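Side-chain contacts in mandelate racemase / muconate lactonizing enzyme (Burkholderia pseudomallei, PDB 2POD), which is of unknown function but belongs to the enolase superfamily, carries a sodium ion in its barrel domain and may act as a lyase: residues 9-14 and 19-24; 62-67 and 304-309; 154-159 and 177-182; 190-195 and 230-235; 328-333 and 363-368. All blocks are in the same frame, centred on the assembly; numbering follows the deposited sequence.

Contact 1: 9-14 and 19-24; sequences ETLRPE and LLWVLV
The indole of Trp21 meets the facing strand at its rim: Leu11 CB sits at an edge near the ring plane, and Pro13 comes in obliquely, its CG 3.6 Å from Trp21 CZ3. Leu19 CD2 lies 3.5 Å above one face of the Trp21 ring, toward the rim. Across the strands Leu11 CB and Trp21 CB stand 4.0 Å apart. Pro13 CG also reaches Leu19 CD2, crossing that side chain at about a right angle. These residues belong to the antiparallel beta hairpin of strands 5-13 and 19-26, two of the four strands of the N-terminal domain's sheet. Glu9-Leu23 and Leu11-Trp21 are hydrogen-bonded pairs; Leu23 N reaches Glu9 O at 2.7 Å. Thr10-Val22, the non-hydrogen-bonded pair between them, turns its side chains to the sheet's other face. There Leu20, with CG anti to its backbone N (chi1 175°), extends CD1 across to the neighbouring strand to meet Thr10 CB and, at 3.8 Å, Arg12 CG. Helix 40-55 packs on this face, where its Glu44 accepts from Thr10 OG1 and forms a salt bridge with Arg12. Trp21 NE1 is hydrogen-bonded to Glu35 of strand 31-37.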
# COMPACT_ATOMS: atom_id res chain seq x y z
N GLU B 9 4.62 45.65 20.84
CA GLU B 9 4.64 46.74 19.87
C GLU B 9 4.82 46.18 18.47
O GLU B 9 5.74 45.40 18.24
CB GLU B 9 5.82 47.68 20.16
CG GLU B 9 5.54 48.76 21.16
CD GLU B 9 6.58 49.87 21.10
OE1 GLU B 9 6.24 50.98 20.62
OE2 GLU B 9 7.73 49.64 21.53
N THR B 10 3.99 46.60 17.53
CA THR B 10 4.25 46.32 16.11
C THR B 10 4.73 47.55 15.35
O THR B 10 4.26 48.67 15.60
CB THR B 10 3.04 45.71 15.39
OG1 THR B 10 1.91 46.59 15.52
CG2 THR B 10 2.69 44.34 15.99
N LEU B 11 5.66 47.34 14.44
CA LEU B 11 6.26 48.42 13.67
C LEU B 11 6.10 48.10 12.19
O LEU B 11 6.61 47.08 11.72
CB LEU B 11 7.75 48.57 14.00
CG LEU B 11 8.39 48.69 15.39
CD1 LEU B 11 9.68 49.46 15.22
CD2 LEU B 11 7.53 49.38 16.45
N ARG B 12 5.41 48.97 11.46
CA ARG B 12 5.25 48.82 10.02
C ARG B 12 5.90 49.97 9.24
O ARG B 12 5.32 51.05 9.12
CB ARG B 12 3.77 48.73 9.65
CG ARG B 12 3.10 47.41 9.99
CD ARG B 12 1.79 47.24 9.23
NE ARG B 12 0.74 48.15 9.71
CZ ARG B 12 0.34 49.25 9.08
NH1 ARG B 12 -0.61 50.00 9.61
NH2 ARG B 12 0.89 49.60 7.92
N PRO B 13 7.11 49.74 8.69
CA PRO B 13 7.74 50.81 7.91
C PRO B 13 7.17 50.88 6.50
O PRO B 13 7.15 49.87 5.79
CB PRO B 13 9.22 50.40 7.88
CG PRO B 13 9.25 48.92 8.18
CD PRO B 13 7.92 48.51 8.75
N GLU B 14 6.70 52.06 6.08
CA GLU B 14 6.07 52.17 4.75
C GLU B 14 7.02 52.13 3.56
O GLU B 14 6.59 51.92 2.42
CB GLU B 14 5.08 53.33 4.65
CG GLU B 14 5.43 54.58 5.40
CD GLU B 14 4.46 55.71 5.11
OE1 GLU B 14 3.29 55.63 5.55
OE2 GLU B 14 4.86 56.68 4.43
N LEU B 19 7.13 44.26 5.37
CA LEU B 19 7.90 43.95 6.57
C LEU B 19 7.13 44.28 7.83
O LEU B 19 6.48 45.32 7.93
CB LEU B 19 9.23 44.71 6.54
CG LEU B 19 10.34 44.51 7.57
CD1 LEU B 19 10.92 43.11 7.52
CD2 LEU B 19 11.42 45.52 7.26
N LEU B 20 7.21 43.38 8.81
CA LEU B 20 6.67 43.67 10.13
C LEU B 20 7.68 43.34 11.21
O LEU B 20 8.19 42.22 11.26
CB LEU B 20 5.35 42.91 10.34
CG LEU B 20 4.68 42.98 11.72
CD1 LEU B 20 4.12 44.38 11.97
CD2 LEU B 20 3.56 41.95 11.82
N TRP B 21 7.98 44.32 12.06
CA TRP B 21 8.69 44.06 13.31
C TRP B 21 7.73 43.98 14.48
O TRP B 21 6.69 44.61 14.48
CB TRP B 21 9.75 45.12 13.57
CG TRP B 21 10.88 45.03 12.62
CD1 TRP B 21 11.65 43.94 12.36
CD2 TRP B 21 11.39 46.09 11.80
NE1 TRP B 21 12.60 44.24 11.42
CE2 TRP B 21 12.47 45.56 11.06
CE3 TRP B 21 11.03 47.43 11.62
CZ2 TRP B 21 13.21 46.33 10.16
CZ3 TRP B 21 11.76 48.20 10.72
CH2 TRP B 21 12.84 47.64 9.99
N VAL B 22 8.09 43.15 15.46
CA VAL B 22 7.35 43.05 16.72
C VAL B 22 8.34 43.16 17.88
O VAL B 22 9.42 42.58 17.84
CB VAL B 22 6.56 41.72 16.85
CG1 VAL B 22 5.62 41.77 18.05
CG2 VAL B 22 5.75 41.45 15.60
N LEU B 23 7.95 43.93 18.90
CA LEU B 23 8.75 44.11 20.11
C LEU B 23 7.94 43.67 21.31
O LEU B 23 6.82 44.12 21.50
CB LEU B 23 9.16 45.58 20.27
CG LEU B 23 10.22 46.14 19.33
CD1 LEU B 23 10.23 47.66 19.41
CD2 LEU B 23 11.60 45.60 19.66
N VAL B 24 8.53 42.79 22.13
CA VAL B 24 7.85 42.28 23.32
C VAL B 24 8.57 42.78 24.57
O VAL B 24 9.73 42.46 24.79
CB VAL B 24 7.77 40.72 23.31
CG1 VAL B 24 7.17 40.19 24.62
CG2 VAL B 24 6.97 40.23 22.12

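Contact 2: 62-67 and 304-309; sequences QIDRHA and EARKIA
A three-residue salt-bridge network, Asp64 with Arg306 and Lys307, links helix 63-69 of the N-terminal domain to helix 301-314 of the barrel domain. Asp64 OD1 carries most of it: Arg306 NH1 binds it at 2.8 Å with an N-H...O angle of 157°, and Lys307 NZ binds it at 3.2 Å. The two donors come from opposite faces of the carboxylate plane. Arg306 NH1 arrives on the syn side, whereas Lys307 NZ stands well above the plane, 61° out of it. Arg306 NH2 adds a weak bond to Asp64 OD2 at 3.4 Å; Asp64 lies at the edge of the guanidinium, the two planes only 14° apart. Arg306 reaches this position by bending at chi2 and chi3; Lys307 stays extended along its length and approaches Asp64 from the opposite direction. Its CE lies 3.7 Å above the Arg306 guanidinium, toward the rim. Two cationic groups beside a buried Asp64 would be expected to favour its ionised form. Leu109 of a second subunit packs on both Asp64 and Arg306. Within the chain, Arg306 also rests on Trp94 of helix 81-101, while Lys307 lies against Arg277 of helix 276-285.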
# COMPACT_ATOMS: atom_id res chain seq x y z
N GLN B 62 8.29 30.73 28.92
CA GLN B 62 7.45 29.58 28.63
C GLN B 62 7.14 29.43 27.14
O GLN B 62 5.98 29.46 26.72
CB GLN B 62 6.19 29.61 29.49
CG GLN B 62 6.51 29.53 30.98
CD GLN B 62 5.30 29.70 31.87
OE1 GLN B 62 4.17 29.78 31.40
NE2 GLN B 62 5.54 29.75 33.18
N ILE B 63 8.19 29.24 26.35
CA ILE B 63 8.16 29.42 24.90
C ILE B 63 7.35 28.31 24.22
O ILE B 63 6.47 28.61 23.40
CB ILE B 63 9.60 29.51 24.32
CG1 ILE B 63 10.31 30.76 24.85
CG2 ILE B 63 9.57 29.53 22.81
CD1 ILE B 63 11.73 30.98 24.32
N ASP B 64 7.63 27.06 24.57
CA ASP B 64 6.82 25.92 24.15
C ASP B 64 5.35 26.02 24.55
O ASP B 64 4.47 25.65 23.76
CB ASP B 64 7.42 24.60 24.68
CG ASP B 64 8.58 24.09 23.83
OD1 ASP B 64 8.70 24.48 22.64
OD2 ASP B 64 9.36 23.28 24.35
N ARG B 65 5.09 26.51 25.76
CA ARG B 65 3.71 26.65 26.26
C ARG B 65 2.93 27.68 25.44
O ARG B 65 1.76 27.44 25.11
CB ARG B 65 3.69 27.02 27.74
CG ARG B 65 2.30 27.07 28.36
CD ARG B 65 2.36 27.38 29.85
NE ARG B 65 1.77 28.67 30.18
CZ ARG B 65 0.49 28.86 30.51
NH1 ARG B 65 -0.35 27.84 30.57
NH2 ARG B 65 0.05 30.08 30.78
N HIS B 66 3.57 28.80 25.11
CA HIS B 66 2.89 29.89 24.42
C HIS B 66 2.62 29.59 22.96
O HIS B 66 1.53 29.90 22.48
CB HIS B 66 3.63 31.22 24.58
CG HIS B 66 3.69 31.69 25.99
ND1 HIS B 66 2.63 31.57 26.85
CD2 HIS B 66 4.70 32.26 26.70
CE1 HIS B 66 2.97 32.04 28.04
NE2 HIS B 66 4.22 32.47 27.97
N ALA B 67 3.60 28.98 22.28
CA ALA B 67 3.43 28.47 20.92
C ALA B 67 2.22 27.56 20.77
O ALA B 67 1.47 27.69 19.81
CB ALA B 67 4.70 27.74 20.46
N GLU B 304 8.80 25.84 16.24
CA GLU B 304 8.47 24.78 15.28
C GLU B 304 9.67 24.40 14.43
O GLU B 304 9.94 23.21 14.23
CB GLU B 304 7.27 25.18 14.41
CG GLU B 304 5.93 25.19 15.13
CD GLU B 304 5.46 23.79 15.59
OE1 GLU B 304 4.78 23.71 16.63
OE2 GLU B 304 5.76 22.79 14.90
N ALA B 305 10.41 25.39 13.95
CA ALA B 305 11.58 25.17 13.10
C ALA B 305 12.74 24.39 13.73
O ALA B 305 13.45 23.69 13.02
CB ALA B 305 12.07 26.49 12.50
N ARG B 306 12.93 24.55 15.05
CA ARG B 306 13.77 23.62 15.88
C ARG B 306 13.47 22.17 15.52
O ARG B 306 14.37 21.38 15.28
CB ARG B 306 13.37 23.71 17.35
CG ARG B 306 14.10 24.66 18.20
CD ARG B 306 13.14 25.17 19.27
NE ARG B 306 13.11 24.36 20.48
CZ ARG B 306 12.10 24.34 21.35
NH1 ARG B 306 11.02 25.10 21.16
NH2 ARG B 306 12.18 23.57 22.42
N LYS B 307 12.17 21.87 15.53
CA LYS B 307 11.65 20.54 15.74
C LYS B 307 11.48 19.90 14.38
O LYS B 307 11.73 18.71 14.21
CB LYS B 307 10.30 20.65 16.46
CG LYS B 307 10.40 21.13 17.89
CD LYS B 307 9.02 21.40 18.48
CE LYS B 307 9.15 22.05 19.86
NZ LYS B 307 7.81 22.34 20.45
N ILE B 308 11.08 20.72 13.40
CA ILE B 308 11.07 20.33 11.99
C ILE B 308 12.46 19.88 11.53
O ILE B 308 12.58 18.83 10.89
CB ILE B 308 10.51 21.46 11.09
CG1 ILE B 308 9.04 21.73 11.42
CG2 ILE B 308 10.64 21.10 9.62
CD1 ILE B 308 8.56 23.17 11.11
N ALA B 309 13.49 20.64 11.89
CA ALA B 309 14.87 20.30 11.56
C ALA B 309 15.31 18.94 12.12
O ALA B 309 15.95 18.15 11.43
CB ALA B 309 15.83 21.40 12.01

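Contact 3: 154-159 and 177-182; sequences NAFLHR and IWPFDP
Phe156 and Trp178 meet because both set CG between their own backbone N and carbonyl carbon (chi1 89° and 51°), which swings the phenyl ring out from helix 152-158 and folds the indole back toward it. The site is at the C-terminal end of strand 174-177, one of the parallel strands of the (beta/alpha) barrel, where the chain leaves Ile177 through a type I turn, Trp178 to Asp181. The two rings form a T-shaped (edge-to-face) pair: the edge of Phe156 points at the face of Trp178, centroids 5.0 Å apart for the five-membered ring and planes at 70°. Phe156 CZ lies 3.9 Å from Trp178 CD2. The flat side of Phe156 is used as well. Ile177 CB sits over the centre of one face, 3.9 Å from the ring centroid, as a CH-pi contact, and Ile177 CG2 reaches Phe156 CG at 3.7 Å. Trp178 also packs edge-to-face with His222 and touches Glu220, a ligand of the bound sodium ion, which lies about 7 Å from the Trp178 side chain. At the far rim of the phenyl ring, Phe156 CE2 approaches Pro179 CB to 4.2 Å.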
# COMPACT_ATOMS: atom_id res chain seq x y z
N ASN B 154 18.17 41.11 -12.86
CA ASN B 154 18.45 41.44 -14.26
C ASN B 154 19.71 40.76 -14.77
O ASN B 154 19.78 40.37 -15.93
CB ASN B 154 18.53 42.95 -14.46
CG ASN B 154 17.17 43.60 -14.64
OD1 ASN B 154 16.44 43.30 -15.59
ND2 ASN B 154 16.82 44.49 -13.71
N ALA B 155 20.69 40.62 -13.88
CA ALA B 155 21.90 39.86 -14.17
C ALA B 155 21.63 38.41 -14.60
O ALA B 155 22.12 37.99 -15.65
CB ALA B 155 22.89 39.92 -13.01
N PHE B 156 20.83 37.66 -13.83
CA PHE B 156 20.51 36.28 -14.24
C PHE B 156 19.64 36.12 -15.49
O PHE B 156 19.74 35.13 -16.21
CB PHE B 156 20.11 35.35 -13.07
CG PHE B 156 18.62 35.33 -12.73
CD1 PHE B 156 18.18 35.87 -11.52
CD2 PHE B 156 17.69 34.70 -13.55
CE1 PHE B 156 16.84 35.83 -11.16
CE2 PHE B 156 16.33 34.67 -13.21
CZ PHE B 156 15.91 35.23 -12.01
N LEU B 157 18.79 37.12 -15.73
CA LEU B 157 17.92 37.12 -16.91
C LEU B 157 18.70 37.26 -18.21
O LEU B 157 18.30 36.69 -19.23
CB LEU B 157 16.85 38.21 -16.79
CG LEU B 157 15.70 37.88 -15.84
CD1 LEU B 157 14.97 39.15 -15.39
CD2 LEU B 157 14.73 36.89 -16.47
N HIS B 158 19.80 38.01 -18.18
CA HIS B 158 20.43 38.51 -19.40
C HIS B 158 21.91 38.16 -19.51
O HIS B 158 22.36 37.68 -20.56
CB HIS B 158 20.19 40.01 -19.55
CG HIS B 158 18.75 40.41 -19.44
ND1 HIS B 158 17.79 39.97 -20.32
CD2 HIS B 158 18.10 41.17 -18.53
CE1 HIS B 158 16.61 40.46 -19.97
NE2 HIS B 158 16.78 41.19 -18.88
N ARG B 159 22.69 38.48 -18.35
CA ARG B 159 24.15 38.36 -18.28
C ARG B 159 24.55 37.34 -17.20
O ARG B 159 25.27 37.67 -16.26
CB ARG B 159 24.82 39.72 -17.99
CG ARG B 159 24.03 40.95 -18.50
CD ARG B 159 24.62 42.28 -18.00
NE ARG B 159 24.20 42.67 -16.64
CZ ARG B 159 22.97 43.08 -16.30
NH1 ARG B 159 21.99 43.15 -17.19
NH2 ARG B 159 22.72 43.42 -15.03
N ILE B 177 18.22 30.90 -8.87
CA ILE B 177 17.58 31.70 -9.91
C ILE B 177 16.14 31.22 -10.19
O ILE B 177 15.76 30.13 -9.77
CB ILE B 177 18.42 31.72 -11.21
CG1 ILE B 177 18.58 30.30 -11.76
CG2 ILE B 177 19.80 32.34 -10.93
CD1 ILE B 177 19.08 30.26 -13.18
N TRP B 178 15.35 32.04 -10.89
CA TRP B 178 13.98 31.66 -11.23
C TRP B 178 13.48 32.03 -12.63
O TRP B 178 12.44 32.68 -12.76
CB TRP B 178 13.00 32.14 -10.15
CG TRP B 178 13.11 33.58 -9.79
CD1 TRP B 178 12.37 34.62 -10.29
CD2 TRP B 178 14.01 34.17 -8.83
NE1 TRP B 178 12.76 35.80 -9.72
CE2 TRP B 178 13.76 35.56 -8.82
CE3 TRP B 178 15.00 33.65 -7.99
CZ2 TRP B 178 14.47 36.43 -7.99
CZ3 TRP B 178 15.71 34.52 -7.18
CH2 TRP B 178 15.43 35.89 -7.18
N PRO B 179 14.17 31.56 -13.70
CA PRO B 179 13.87 32.04 -15.06
C PRO B 179 12.59 31.49 -15.73
O PRO B 179 12.25 31.94 -16.83
CB PRO B 179 15.10 31.62 -15.85
CG PRO B 179 15.59 30.41 -15.16
CD PRO B 179 15.27 30.57 -13.71
N PHE B 180 11.89 30.55 -15.09
CA PHE B 180 10.67 29.96 -15.67
C PHE B 180 9.42 30.73 -15.27
O PHE B 180 8.35 30.54 -15.86
CB PHE B 180 10.53 28.48 -15.28
CG PHE B 180 11.69 27.62 -15.71
CD1 PHE B 180 12.76 27.39 -14.85
CD2 PHE B 180 11.71 27.05 -16.97
CE1 PHE B 180 13.83 26.61 -15.24
CE2 PHE B 180 12.79 26.27 -17.38
CZ PHE B 180 13.84 26.05 -16.51
N ASP B 181 9.57 31.62 -14.29
CA ASP B 181 8.50 32.49 -13.79
C ASP B 181 7.60 33.25 -14.79
O ASP B 181 6.38 33.23 -14.62
CB ASP B 181 9.04 33.44 -12.72
CG ASP B 181 9.34 32.73 -11.41
OD1 ASP B 181 9.72 31.54 -11.44
OD2 ASP B 181 9.19 33.37 -10.35
N PRO B 182 8.18 33.93 -15.82
CA PRO B 182 7.29 34.75 -16.65
C PRO B 182 6.40 33.94 -17.61
O PRO B 182 5.42 34.48 -18.14
CB PRO B 182 8.25 35.63 -17.46
CG PRO B 182 9.62 35.39 -16.90
CD PRO B 182 9.58 34.03 -16.30

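Contact 4: 190-195 and 230-235; sequences YYISKS and ALQIAE
The helical hydrogen bond from Ala234 N to Ala230 O, 2.9 Å, spans Gln232 and Ile233, the two residues that receive Ile192 from the facing loop. No hydrogen bond crosses between 190-195 and 230-235; the contact rests largely on one methyl branch of Ile192. A chi1 of -175° sends Ile192 CG1 off opposite the backbone N, which leaves CG2 between the backbone N and the carbonyl carbon, and it is CG2 that does the touching. It lies 4.1 Å from Ile233 CG1 and 4.2 Å from Ile233 CD1, the two side chains crossing at about a right angle. Ile192 CG2 also comes 4.1 Å from Gln232 NE2. Gln232 runs out extended beyond CG and meets Ile192 aslant; its amide end lies near Ile192 O without bonding to it, Gln232 NE2 being 3.9 Å away. Helix 227-237 follows strand 216-220 as a helix of the barrel's outer layer, and 190-195 is the lead-in to helix 194-200, whose Leu197 packs on both Gln232 and Ile233. Ser193 is the N-cap residue of that helix, its OG taking a hydrogen bond from Asp196 N. Beside it the Tyr191 ring carries Ser193 N 3.6 Å above one face, toward the rim. A third subunit meets this loop: its Asp216 is hydrogen-bonded to Tyr191 OH, its Arg118 makes a cation-pi contact with the Tyr191 ring, and its Met215 O accepts from Lys194 NZ.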
# COMPACT_ATOMS: atom_id res chain seq x y z
N TYR B 190 -0.24 25.74 -16.71
CA TYR B 190 -0.65 24.48 -17.31
C TYR B 190 0.09 24.16 -18.60
O TYR B 190 -0.04 23.06 -19.13
CB TYR B 190 -2.16 24.42 -17.52
CG TYR B 190 -2.93 24.39 -16.22
CD1 TYR B 190 -3.52 25.54 -15.71
CD2 TYR B 190 -3.05 23.20 -15.49
CE1 TYR B 190 -4.22 25.52 -14.52
CE2 TYR B 190 -3.76 23.17 -14.29
CZ TYR B 190 -4.33 24.33 -13.81
OH TYR B 190 -5.02 24.31 -12.62
N TYR B 191 0.90 25.11 -19.07
CA TYR B 191 1.54 25.00 -20.38
C TYR B 191 2.82 25.82 -20.48
O TYR B 191 2.84 27.00 -20.12
CB TYR B 191 0.57 25.38 -21.52
CG TYR B 191 1.17 25.32 -22.90
CD1 TYR B 191 1.48 26.48 -23.61
CD2 TYR B 191 1.43 24.09 -23.51
CE1 TYR B 191 2.05 26.42 -24.88
CE2 TYR B 191 2.00 24.02 -24.78
CZ TYR B 191 2.30 25.18 -25.45
OH TYR B 191 2.86 25.10 -26.71
N ILE B 192 3.88 25.17 -20.96
CA ILE B 192 5.03 25.87 -21.54
C ILE B 192 5.31 25.36 -22.96
O ILE B 192 5.29 24.15 -23.22
CB ILE B 192 6.28 25.81 -20.60
CG1 ILE B 192 7.44 26.65 -21.15
CG2 ILE B 192 6.68 24.36 -20.27
CD1 ILE B 192 8.42 27.17 -20.10
N SER B 193 5.52 26.29 -23.89
CA SER B 193 5.93 25.93 -25.25
C SER B 193 7.38 25.46 -25.25
O SER B 193 8.17 25.84 -24.38
CB SER B 193 5.74 27.12 -26.20
OG SER B 193 6.90 27.94 -26.27
N LYS B 194 7.73 24.63 -26.23
CA LYS B 194 9.07 24.04 -26.36
C LYS B 194 10.16 25.09 -26.62
O LYS B 194 11.32 24.89 -26.24
CB LYS B 194 9.09 22.99 -27.48
CG LYS B 194 8.98 21.55 -26.99
CD LYS B 194 8.03 20.73 -27.85
CE LYS B 194 8.77 19.92 -28.91
NZ LYS B 194 7.92 19.73 -30.12
N SER B 195 9.78 26.19 -27.26
CA SER B 195 10.70 27.27 -27.58
C SER B 195 10.88 28.24 -26.41
O SER B 195 11.99 28.74 -26.18
CB SER B 195 10.26 28.00 -28.86
OG SER B 195 9.16 28.87 -28.63
N ALA B 230 5.53 21.13 -15.26
CA ALA B 230 6.57 20.87 -14.25
C ALA B 230 7.46 19.68 -14.59
O ALA B 230 8.68 19.77 -14.48
CB ALA B 230 5.96 20.70 -12.87
N LEU B 231 6.85 18.58 -15.02
CA LEU B 231 7.57 17.37 -15.42
C LEU B 231 8.41 17.61 -16.67
O LEU B 231 9.55 17.17 -16.77
CB LEU B 231 6.58 16.22 -15.66
CG LEU B 231 5.78 15.65 -14.49
CD1 LEU B 231 4.78 14.57 -14.95
CD2 LEU B 231 6.69 15.10 -13.39
N GLN B 232 7.81 18.33 -17.61
CA GLN B 232 8.42 18.74 -18.86
C GLN B 232 9.64 19.63 -18.65
O GLN B 232 10.66 19.47 -19.33
CB GLN B 232 7.38 19.49 -19.68
CG GLN B 232 7.48 19.34 -21.17
CD GLN B 232 6.68 20.39 -21.91
OE1 GLN B 232 7.16 20.96 -22.89
NE2 GLN B 232 5.46 20.65 -21.44
N ILE B 233 9.54 20.55 -17.69
CA ILE B 233 10.67 21.40 -17.28
C ILE B 233 11.77 20.60 -16.59
O ILE B 233 12.95 20.74 -16.93
CB ILE B 233 10.21 22.60 -16.41
CG1 ILE B 233 9.41 23.61 -17.25
CG2 ILE B 233 11.39 23.30 -15.79
CD1 ILE B 233 8.41 24.43 -16.45
N ALA B 234 11.39 19.75 -15.64
CA ALA B 234 12.33 18.88 -14.91
C ALA B 234 13.15 17.95 -15.81
O ALA B 234 14.34 17.76 -15.58
CB ALA B 234 11.61 18.06 -13.84
N GLU B 235 12.50 17.39 -16.83
CA GLU B 235 13.18 16.60 -17.86
C GLU B 235 14.21 17.41 -18.65
O GLU B 235 15.31 16.92 -18.94
CB GLU B 235 12.14 15.94 -18.79
CG GLU B 235 12.72 15.19 -20.01
CD GLU B 235 13.41 13.87 -19.66
OE1 GLU B 235 13.19 13.33 -18.55
OE2 GLU B 235 14.19 13.37 -20.50

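Contact 5: 328-333 and 363-368; sequences VVLTAS and ALPTVK
This is a small buried, largely apolar contact in which the ring of Pro365, from the segment leading into strand 366-368, presses on helix 327-339 at Leu330 and Thr331. Leu330 comes from one side: it turns CG away from its backbone N (chi1 -160°), and CD1 reaches Pro365 CG at 3.8 Å and Pro365 CB at 3.9 Å, the two side chains meeting aslant. Thr331 comes from another, crossing the proline ring at about a right angle, with OG1 3.4 Å from both Pro365 CD and Pro365 CG. That hydroxyl stands beside its own backbone N, where it is hydrogen-bonded to Pro327 O one helical turn earlier, so it meets the proline while its polar partner is already supplied within the helix. In the (beta/alpha) barrel, helix 327-339 lies in sequence between strands 319-321 and 346-348, and strand 366-368 pairs antiparallel with strand 371-373. Ile372 of that last strand touches both Leu330 and Pro365. On the helix itself Val329 O is gripped twice by Ser333, by its N at 2.9 Å and its OG at 2.6 Å; the two come from opposite faces of the carbonyl plane, OG standing 40° out of it. At the start of the helix, Glu35 of the N-terminal domain accepts hydrogen bonds from Val328 N and Val329 N.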
# COMPACT_ATOMS: atom_id res chain seq x y z
N VAL B 328 16.09 40.45 10.59
CA VAL B 328 15.92 39.70 11.83
C VAL B 328 15.71 38.22 11.53
O VAL B 328 16.27 37.36 12.22
CB VAL B 328 14.78 40.27 12.71
CG1 VAL B 328 14.37 39.31 13.83
CG2 VAL B 328 15.18 41.61 13.28
N VAL B 329 14.94 37.95 10.48
CA VAL B 329 14.75 36.59 9.96
C VAL B 329 16.06 35.95 9.51
O VAL B 329 16.34 34.81 9.86
CB VAL B 329 13.62 36.52 8.88
CG1 VAL B 329 13.74 35.30 7.99
CG2 VAL B 329 12.27 36.54 9.55
N LEU B 330 16.89 36.71 8.79
CA LEU B 330 18.21 36.24 8.33
C LEU B 330 19.13 35.87 9.50
O LEU B 330 19.94 34.96 9.40
CB LEU B 330 18.89 37.31 7.45
CG LEU B 330 20.03 36.99 6.46
CD1 LEU B 330 21.30 37.73 6.79
CD2 LEU B 330 20.32 35.52 6.19
N THR B 331 18.98 36.59 10.60
CA THR B 331 19.83 36.44 11.77
C THR B 331 19.40 35.22 12.57
O THR B 331 20.23 34.39 12.94
CB THR B 331 19.77 37.70 12.64
OG1 THR B 331 20.05 38.83 11.82
CG2 THR B 331 20.75 37.64 13.78
N ALA B 332 18.09 35.13 12.81
CA ALA B 332 17.46 34.01 13.51
C ALA B 332 17.63 32.67 12.77
O ALA B 332 17.83 31.64 13.40
CB ALA B 332 15.99 34.30 13.76
N SER B 333 17.55 32.71 11.44
CA SER B 333 17.78 31.52 10.61
C SER B 333 19.21 31.06 10.72
O SER B 333 19.48 29.85 10.69
CB SER B 333 17.45 31.79 9.14
OG SER B 333 16.18 32.39 8.98
N ALA B 363 23.56 45.39 14.33
CA ALA B 363 24.56 44.41 13.87
C ALA B 363 23.94 43.51 12.80
O ALA B 363 22.72 43.35 12.76
CB ALA B 363 25.07 43.57 15.05
N LEU B 364 24.77 42.93 11.95
CA LEU B 364 24.30 42.03 10.91
C LEU B 364 25.12 40.74 10.92
O LEU B 364 26.29 40.76 11.31
CB LEU B 364 24.40 42.69 9.53
CG LEU B 364 23.26 43.59 9.02
CD1 LEU B 364 23.62 44.07 7.63
CD2 LEU B 364 21.91 42.89 9.01
N PRO B 365 24.50 39.61 10.49
CA PRO B 365 25.24 38.42 10.08
C PRO B 365 26.33 38.72 9.06
O PRO B 365 26.10 39.44 8.08
CB PRO B 365 24.16 37.54 9.46
CG PRO B 365 22.93 37.91 10.19
CD PRO B 365 23.04 39.39 10.41
N THR B 366 27.52 38.17 9.31
CA THR B 366 28.70 38.50 8.53
C THR B 366 28.90 37.46 7.43
O THR B 366 29.02 36.27 7.72
CB THR B 366 29.96 38.54 9.43
OG1 THR B 366 29.67 39.28 10.63
CG2 THR B 366 31.15 39.16 8.70
N VAL B 367 28.95 37.92 6.19
CA VAL B 367 29.27 37.05 5.06
C VAL B 367 30.72 37.21 4.61
O VAL B 367 31.12 38.28 4.14
CB VAL B 367 28.30 37.24 3.88
CG1 VAL B 367 28.66 36.30 2.73
CG2 VAL B 367 26.87 36.98 4.32
N LYS B 368 31.50 36.14 4.76
CA LYS B 368 32.87 36.09 4.28
C LYS B 368 33.22 34.71 3.70
O LYS B 368 32.94 33.68 4.34
CB LYS B 368 33.85 36.45 5.40
CG LYS B 368 35.18 37.02 4.92
CD LYS B 368 36.22 37.00 6.04
CE LYS B 368 37.56 37.52 5.57
NZ LYS B 368 38.30 36.52 4.76

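How the contacts relate
From the N terminus, contact 1 closes a short hairpin loop of four residues within the N-terminal domain. Contact 2 opens next and closes after 236 intervening residues, tying that domain to helix 301-314 of the barrel. Nested inside its long loop are contacts 3 and 4, which follow one another without crossing; they lie about 16 Å apart between centres, and Phe180 of 177-182 packs on Ile233 of 230-235. Contact 5 opens only after contact 2 has closed, joining a late barrel helix to the chain segment entering strand 366-368. Though far from contact 1 in sequence, it touches it in space, Trp21 NE1 lying 4.1 Å from Val328 CG2, another meeting point of the two domains.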